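Side-chain contacts in polysaccharide Lyase Family 6 (Bacteroides cellulosilyticus, PDB 6QPS), which probably cleaves mannuronate-rich alginate by beta-elimination, as a calcium-binding polysaccharide lyase of family 6 from a human gut bacterium: residues I293-N297 with Q298-V302; T329-L333 with E334-S338. All coordinates share one frame; numbering follows the deposited sequence.

Contact 1 (I293-N297 with Q298-V302)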
loop_
_atom_site.group_PDB
_atom_site.type_symbol
_atom_site.label_atom_id
_atom_site.label_comp_id
_atom_site.label_asym_id
_atom_site.label_seq_id
_atom_site.Cartn_x
_atom_site.Cartn_y
_atom_site.Cartn_z
ATOM N N ILE A 293 7.421 -10.348 -1.024
ATOM C CA ILE A 293 8.180 -9.181 -0.560
ATOM C C ILE A 293 9.437 -9.050 -1.397
ATOM O O ILE A 293 10.200 -10.013 -1.540
ATOM C CB ILE A 293 8.521 -9.275 0.940
ATOM C CG1 ILE A 293 7.240 -9.280 1.759
ATOM C CG2 ILE A 293 9.408 -8.116 1.374
ATOM C CD1 ILE A 293 7.394 -9.689 3.231
ATOM N N ARG A 294 9.649 -7.867 -1.962
ATOM C CA ARG A 294 10.839 -7.557 -2.751
ATOM C C ARG A 294 11.718 -6.575 -1.987
ATOM O O ARG A 294 11.248 -5.495 -1.594
ATOM C CB ARG A 294 10.453 -6.980 -4.116
ATOM C CG ARG A 294 11.593 -6.680 -5.066
ATOM C CD ARG A 294 11.214 -6.974 -6.516
ATOM N NE ARG A 294 10.093 -6.204 -7.037
ATOM C CZ ARG A 294 10.212 -5.105 -7.787
ATOM N NH1 ARG A 294 11.407 -4.623 -8.077
ATOM N NH2 ARG A 294 9.129 -4.491 -8.258
ATOM N N ILE A 295 12.989 -6.941 -1.799
ATOM C CA ILE A 295 13.949 -6.193 -0.984
ATOM C C ILE A 295 15.054 -5.594 -1.862
ATOM O O ILE A 295 15.796 -6.330 -2.532
ATOM C CB ILE A 295 14.552 -7.093 0.105
ATOM C CG1 ILE A 295 13.473 -7.617 1.042
ATOM C CG2 ILE A 295 15.656 -6.336 0.849
ATOM C CD1 ILE A 295 12.744 -6.540 1.824
ATOM N N ILE A 296 15.123 -4.251 -1.852
ATOM C CA ILE A 296 16.186 -3.392 -2.368
ATOM C C ILE A 296 16.483 -2.443 -1.193
ATOM O O ILE A 296 15.680 -2.315 -0.264
ATOM C CB ILE A 296 15.696 -2.626 -3.632
ATOM C CG1 ILE A 296 15.218 -3.626 -4.696
ATOM C CG2 ILE A 296 16.742 -1.681 -4.234
ATOM C CD1 ILE A 296 14.165 -3.056 -5.608
ATOM N N ASN A 297 17.669 -1.813 -1.191
ATOM C CA ASN A 297 18.038 -0.829 -0.158
ATOM C C ASN A 297 18.312 -1.451 1.216
ATOM O O ASN A 297 18.408 -2.671 1.346
ATOM C CB ASN A 297 16.992 0.287 -0.049
ATOM C CG ASN A 297 16.446 0.715 -1.392
ATOM O OD1 ASN A 297 17.093 1.428 -2.114
ATOM N ND2 ASN A 297 15.258 0.237 -1.743
ATOM N N GLN A 298 18.521 -0.622 2.241
ATOM C CA GLN A 298 19.116 -1.135 3.467
ATOM C C GLN A 298 18.249 -0.968 4.702
ATOM O O GLN A 298 17.346 -0.134 4.762
ATOM C CB GLN A 298 20.511 -0.539 3.707
ATOM C CG GLN A 298 20.573 0.944 3.897
ATOM C CD GLN A 298 22.006 1.456 4.179
ATOM O OE1 GLN A 298 22.282 1.919 5.264
ATOM N NE2 GLN A 298 22.881 1.387 3.192
ATOM N N GLY A 299 18.592 -1.755 5.717
ATOM C CA GLY A 299 18.165 -1.473 7.064
ATOM C C GLY A 299 16.822 -2.010 7.486
ATOM O O GLY A 299 16.422 -1.772 8.635
ATOM N N HIS A 300 16.122 -2.730 6.628
ATOM C CA HIS A 300 14.756 -3.177 6.896
ATOM C C HIS A 300 14.725 -4.334 7.887
ATOM O O HIS A 300 15.675 -5.121 8.003
ATOM C CB HIS A 300 14.059 -3.636 5.604
ATOM C CG HIS A 300 14.343 -2.765 4.416
ATOM N ND1 HIS A 300 13.952 -1.438 4.327
ATOM C CD2 HIS A 300 15.004 -3.047 3.271
ATOM C CE1 HIS A 300 14.361 -0.959 3.161
ATOM N NE2 HIS A 300 14.988 -1.918 2.504
ATOM N N THR A 301 13.603 -4.439 8.598
ATOM C CA THR A 301 13.314 -5.569 9.482
ATOM C C THR A 301 12.030 -6.238 8.996
ATOM O O THR A 301 10.994 -5.576 8.881
ATOM C CB THR A 301 13.214 -5.105 10.938
ATOM O OG1 THR A 301 14.442 -4.451 11.317
ATOM C CG2 THR A 301 12.999 -6.298 11.862
ATOM N N VAL A 302 12.111 -7.531 8.678
ATOM C CA VAL A 302 11.048 -8.279 7.995
ATOM C C VAL A 302 10.730 -9.497 8.863
ATOM O O VAL A 302 11.497 -10.473 8.883
ATOM C CB VAL A 302 11.506 -8.706 6.599
ATOM C CG1 VAL A 302 10.422 -9.475 5.887
ATOM C CG2 VAL A 302 11.971 -7.505 5.771
#

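Contact 2 (T329-L333 with E334-S338)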
loop_
_atom_site.group_PDB
_atom_site.type_symbol
_atom_site.label_atom_id
_atom_site.label_comp_id
_atom_site.label_asym_id
_atom_site.label_seq_id
_atom_site.Cartn_x
_atom_site.Cartn_y
_atom_site.Cartn_z
ATOM N N THR A 329 27.318 12.679 -2.721
ATOM C CA THR A 329 26.977 11.963 -3.942
ATOM C C THR A 329 26.302 12.905 -4.935
ATOM O O THR A 329 25.352 13.611 -4.590
ATOM C CB THR A 329 26.053 10.787 -3.624
ATOM O OG1 THR A 329 26.681 9.920 -2.669
ATOM C CG2 THR A 329 25.731 10.020 -4.892
ATOM N N ASP A 330 26.793 12.909 -6.171
ATOM C CA ASP A 330 26.126 13.588 -7.277
ATOM C C ASP A 330 25.042 12.661 -7.804
ATOM O O ASP A 330 25.345 11.652 -8.452
ATOM C CB ASP A 330 27.158 13.896 -8.361
ATOM C CG ASP A 330 26.594 14.720 -9.507
ATOM O OD1 ASP A 330 25.358 14.825 -9.621
ATOM O OD2 ASP A 330 27.395 15.281 -10.295
ATOM N N VAL A 331 23.776 12.990 -7.510
ATOM C CA VAL A 331 22.654 12.146 -7.925
ATOM C C VAL A 331 22.340 12.276 -9.406
ATOM O O VAL A 331 21.433 11.593 -9.892
ATOM C CB VAL A 331 21.391 12.362 -7.065
ATOM C CG1 VAL A 331 21.709 12.109 -5.599
ATOM C CG2 VAL A 331 20.827 13.753 -7.271
ATOM N N LYS A 332 23.048 13.137 -10.149
ATOM C CA LYS A 332 22.970 13.044 -11.604
ATOM C C LYS A 332 23.814 11.886 -12.131
ATOM O O LYS A 332 23.465 11.280 -13.146
ATOM C CB LYS A 332 23.400 14.359 -12.255
ATOM C CG LYS A 332 22.472 15.520 -11.933
ATOM C CD LYS A 332 23.136 16.873 -12.214
ATOM C CE LYS A 332 24.529 16.988 -11.591
ATOM N NZ LYS A 332 24.512 17.675 -10.271
ATOM N N LEU A 333 24.922 11.572 -11.458
ATOM C CA LEU A 333 25.763 10.449 -11.846
ATOM C C LEU A 333 25.294 9.129 -11.248
ATOM O O LEU A 333 25.523 8.072 -11.844
ATOM C CB LEU A 333 27.207 10.711 -11.411
ATOM C CG LEU A 333 27.864 11.961 -11.997
ATOM C CD1 LEU A 333 29.245 12.217 -11.388
ATOM C CD2 LEU A 333 27.973 11.851 -13.522
ATOM N N GLU A 334 24.662 9.163 -10.069
ATOM C CA GLU A 334 24.147 7.980 -9.375
ATOM C C GLU A 334 22.683 8.262 -9.070
ATOM O O GLU A 334 22.332 8.695 -7.965
ATOM C CB GLU A 334 24.970 7.704 -8.117
ATOM C CG GLU A 334 26.476 7.638 -8.419
ATOM C CD GLU A 334 27.326 7.097 -7.278
ATOM O OE1 GLU A 334 26.795 6.581 -6.276
ATOM O OE2 GLU A 334 28.571 7.184 -7.401
ATOM N N PRO A 335 21.797 8.030 -10.032
ATOM C CA PRO A 335 20.407 8.494 -9.878
ATOM C C PRO A 335 19.632 7.760 -8.792
ATOM O O PRO A 335 19.760 6.545 -8.623
ATOM C CB PRO A 335 19.784 8.222 -11.254
ATOM C CG PRO A 335 20.939 8.091 -12.201
ATOM C CD PRO A 335 22.096 7.569 -11.400
ATOM N N LEU A 336 18.787 8.519 -8.078
ATOM C CA LEU A 336 17.909 7.942 -7.072
ATOM C C LEU A 336 16.879 6.982 -7.662
ATOM O O LEU A 336 16.316 6.174 -6.930
ATOM C CB LEU A 336 17.233 9.083 -6.309
ATOM C CG LEU A 336 18.186 9.950 -5.479
ATOM C CD1 LEU A 336 17.411 11.106 -4.844
ATOM C CD2 LEU A 336 18.907 9.112 -4.440
ATOM N N THR A 337 16.627 7.057 -8.970
ATOM C CA THR A 337 15.711 6.143 -9.638
ATOM C C THR A 337 16.312 4.770 -9.911
ATOM O O THR A 337 15.584 3.891 -10.387
ATOM C CB THR A 337 15.306 6.747 -10.986
ATOM O OG1 THR A 337 16.488 7.099 -11.720
ATOM C CG2 THR A 337 14.493 8.014 -10.796
ATOM N N SER A 338 17.605 4.561 -9.626
ATOM C CA SER A 338 18.269 3.278 -9.846
ATOM C C SER A 338 17.987 2.327 -8.687
ATOM O O SER A 338 16.903 2.383 -8.087
ATOM C CB SER A 338 19.770 3.522 -10.105
ATOM O OG SER A 338 20.404 2.313 -10.470
HETATM O O HOH W 1 28.024 7.834 -3.977
HETATM O O HOH W 2 18.453 11.332 -8.891
#

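Contact 1 (I293-N297 with Q298-V302)
Ile293 and Val302 face each other at the open end of a turn whose two limbs, residues 293-297 and 298-302, point 155° apart, nearly antiparallel; the CA atoms of Ile293 and Val302 lie 9.1 Å apart. The gap is bridged by side chains. Ile293 CD1 lies 4.0 Å from Val302 CG1, the two side chains lying alongside and pointing opposite ways, whereas Ile295 CD1 meets Val302 CG2 tip to tip at 4.1 Å. Valine offers one methyl to each isoleucine: CG1, anti to the backbone N (chi1 -180°), serves Ile293, and CG2 serves Ile295. Nearer the bend, His300 NE2 donates to Ile296 O at 2.9 Å (N-H...O angle 156°), the oxygen lying at the ring edge. Histidine suits this buried place because ND1 accepts a hydrogen bond from Asn275 N, so both ring nitrogens are engaged and the ring's rotation is fixed. Ile295 CG2 packs against CD2. Asn297, with positive phi at the bend, hydrogen-bonds through ND2 to Arg270 O. This is a turn between successive strands of a right-handed parallel beta-helix, its apolar side chains buried: it joins strand 291-295, between parallel strands 266-271 and 313-318, to strand 301-308, which pairs with 276-283 and 345-353.

Contact 2 (T329-L333 with E334-S338)
Within a long surface loop, an Asx turn at Asp330 is followed by a type I beta turn from Pro335 to Ser338, and Val331 touches both Glu334 and Leu336. Asp330 OD1 accepts from Lys332 N at 2.9 Å, the N-H coming from above the carboxylate plane. The same oxygen also has a salt bridge, weak as a hydrogen bond, with Lys332 NZ at 3.0 Å, so the short acidic side chain of aspartate both shapes the turn and pairs with the lysine's charge. Across the bend, Glu334 N donates to Asp330 O at 3.0 Å, in the carbonyl plane, with an N-H...O angle of 148°. Two CA-H...O contacts reinforce it: Val331 CA to Glu334 O, and Pro335 CA to Val331 O at 3.3 Å. Proline fits here, having no N-H that would need a partner. Of the side chains, Val331 CG1 lies 4.1 Å from Leu336 CG, a modest apolar touch. Thr329 and Glu334 cross nearly at right angles; Thr329 CG2, opposite the backbone N about the CA-CB bond, approaches Glu334 OE1 at 3.9 Å. That leaves Thr329 OG1 on the other branch, bonded to Thr326 N and to a water that donates to Glu334 OE1 at 2.9 Å. A second water links Val331 O to Leu336 N. The loop follows strand 313-318 and precedes strand 345-353; Glu334 and Ser338 rest on Tyr322, while Ser338 O accepts from Arg270 NH1, tying the loop to strand 266-271.

Overall arrangement
Contact 1 comes first along the chain, at the turn between strands 291-295 and 301-308; contact 2 follows in the long loop between strands 313-318 and 345-353. Their centres are about 20 Å apart and their nearest atoms about 6 Å, without touching. Both belong to the same parallel beta-helix, the fold of the Chondroitinase B family: contact 1 is buried in a turn of the helix itself, whereas contact 2 lies in a loop rising from it, its centre about 26 Å from the chain's centre. Arg270 helps hold that loop to the helix, its carbonyl serving residues 293-297 and its guanidinium group residues 334-338. Contact 1 is nearer the metal site, the side chain of Ile296 about 11 Å from the calcium ion.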